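Side-chain contact in hypothetical protein Atu0120 (Agrobacterium tumefaciens, PDB 2I6H), which is of unknown function but belongs to the DUF924 family of bacterial proteins and folds as a mainly helical chain without strands: residues A51-D54 and N55-D59. Sequence-based numbering, arbitrary orientation. Where two conformers were deposited one is given.
Sequences AAFD and NHFHD
Phe53 and Phe57, one helical turn apart on helix 51-69, lean out from the same side of the helix and meet obliquely through one ring carbon of each. CE2 of Phe53 approaches CD2 of Phe57 at 4.2 Å. The ring centroids lie 5.7 Å apart, and the planes are inclined by 32°. Both rings leave the helix with CG anti to the backbone N, but their second torsions differ, that of Phe57 being close to eclipsed (chi2 3°), and the planes are left inclined by that modest angle. The backbone beneath them is well tied: Phe57 N donates to Phe53 O at 2.9 Å, nearly straight at 169°, while CB of Phe57 rests 3.4 Å from that same oxygen. One step along, His58 N bonds Asp54 O at 2.9 Å. CG of Asp54 sits beside its own backbone N, anti to the carbonyl carbon, and the carboxylate is taken up outside the turn: OD2 forms a salt bridge with Arg99 and OD1 accepts a hydrogen bond from Asn96, so both oxygens of this buried acid are satisfied. Phe57 is further enclosed by Phe37, Trp38 and Phe93, the last edge-to-face, and the ring of His56 also meets Phe37 edge-to-face. On the exposed flank, His56 sets its CB 3.3 Å from Ala52 O, the acceptor for its own N. Successive i to i+4 bonds and an i, i+4 aromatic pair on the buried side mark the first turns of an amphipathic alpha-helix, packed here against helices 29-41 and 80-97 of an all-alpha fold.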
loop_
_atom_site.group_PDB
_atom_site.type_symbol
_atom_site.label_atom_id
_atom_site.label_comp_id
_atom_site.label_asym_id
_atom_site.label_seq_id
_atom_site.Cartn_x
_atom_site.Cartn_y
_atom_site.Cartn_z
ATOM N N ALA A 51 9.731 11.573 -11.626
ATOM C CA ALA A 51 10.411 12.871 -11.627
ATOM C C ALA A 51 9.594 13.988 -12.303
ATOM O O ALA A 51 9.740 15.154 -11.925
ATOM C CB ALA A 51 11.820 12.781 -12.227
ATOM N N ALA A 52 8.758 13.644 -13.291
ATOM C CA ALA A 52 7.924 14.652 -13.955
ATOM C C ALA A 52 6.919 15.205 -12.931
ATOM O O ALA A 52 6.642 16.409 -12.883
ATOM C CB ALA A 52 7.158 14.014 -15.174
ATOM N N PHE A 53 6.351 14.308 -12.122
ATOM C CA PHE A 53 5.409 14.757 -11.103
ATOM C C PHE A 53 6.148 15.649 -10.076
ATOM O O PHE A 53 5.637 16.699 -9.674
ATOM C CB PHE A 53 4.742 13.569 -10.413
ATOM C CG PHE A 53 3.804 13.987 -9.292
ATOM C CD1 PHE A 53 2.623 14.687 -9.578
ATOM C CD2 PHE A 53 4.151 13.740 -7.961
ATOM C CE1 PHE A 53 1.776 15.114 -8.524
ATOM C CE2 PHE A 53 3.303 14.137 -6.913
ATOM C CZ PHE A 53 2.118 14.830 -7.202
ATOM N N ASP A 54 7.373 15.261 -9.703
ATOM C CA ASP A 54 8.136 16.071 -8.743
ATOM C C ASP A 54 8.312 17.486 -9.309
ATOM O O ASP A 54 8.103 18.504 -8.618
ATOM C CB ASP A 54 9.519 15.448 -8.502
ATOM C CG ASP A 54 9.451 14.079 -7.813
ATOM O OD1 ASP A 54 8.408 13.709 -7.240
ATOM O OD2 ASP A 54 10.472 13.361 -7.833
ATOM N N ASN A 55 8.705 17.538 -10.581
ATOM C CA ASN A 55 8.908 18.806 -11.316
ATOM C C ASN A 55 7.638 19.640 -11.312
ATOM O O ASN A 55 7.644 20.865 -11.075
ATOM C CB ASN A 55 9.250 18.514 -12.787
ATOM C CG ASN A 55 10.737 18.505 -13.063
ATOM O OD1 ASN A 55 11.506 17.912 -12.332
ATOM N ND2 ASN A 55 11.137 19.130 -14.167
ATOM N N HIS A 56 6.540 18.976 -11.632
ATOM C CA HIS A 56 5.282 19.628 -11.742
ATOM C C HIS A 56 4.836 20.241 -10.382
ATOM O O HIS A 56 4.387 21.399 -10.311
ATOM C CB HIS A 56 4.285 18.576 -12.279
ATOM C CG HIS A 56 2.927 19.110 -12.584
ATOM N ND1 HIS A 56 1.862 18.284 -12.878
ATOM C CD2 HIS A 56 2.454 20.384 -12.656
ATOM C CE1 HIS A 56 0.792 19.024 -13.122
ATOM N NE2 HIS A 56 1.121 20.300 -12.981
ATOM N N PHE A 57 4.942 19.443 -9.327
ATOM C CA PHE A 57 4.555 19.853 -7.967
ATOM C C PHE A 57 5.419 21.070 -7.595
ATOM O O PHE A 57 4.930 22.075 -7.090
ATOM C CB PHE A 57 4.819 18.654 -7.055
ATOM C CG PHE A 57 4.127 18.692 -5.719
ATOM C CD1 PHE A 57 3.251 19.728 -5.356
ATOM C CD2 PHE A 57 4.368 17.646 -4.807
ATOM C CE1 PHE A 57 2.631 19.739 -4.085
ATOM C CE2 PHE A 57 3.753 17.648 -3.563
ATOM C CZ PHE A 57 2.886 18.704 -3.199
ATOM N N HIS A 58 6.704 20.992 -7.890
ATOM C CA HIS A 58 7.608 22.110 -7.576
ATOM C C HIS A 58 7.264 23.400 -8.366
ATOM O O HIS A 58 7.226 24.508 -7.783
ATOM C CB HIS A 58 9.053 21.690 -7.852
ATOM C CG HIS A 58 10.060 22.716 -7.452
ATOM N ND1 HIS A 58 10.397 23.777 -8.265
ATOM C CD2 HIS A 58 10.784 22.863 -6.308
ATOM C CE1 HIS A 58 11.311 24.520 -7.653
ATOM N NE2 HIS A 58 11.554 23.988 -6.463
ATOM N N ASP A 59 7.019 23.255 -9.677
ATOM C CA ASP A 59 6.634 24.393 -10.511
ATOM C C ASP A 59 5.403 25.115 -9.956
ATOM O O ASP A 59 5.377 26.358 -9.904
ATOM C CB ASP A 59 6.406 23.949 -11.963
ATOM C CG ASP A 59 6.041 25.108 -12.898
ATOM O OD1 ASP A 59 6.664 26.187 -12.831
ATOM O OD2 ASP A 59 5.136 24.923 -13.745
#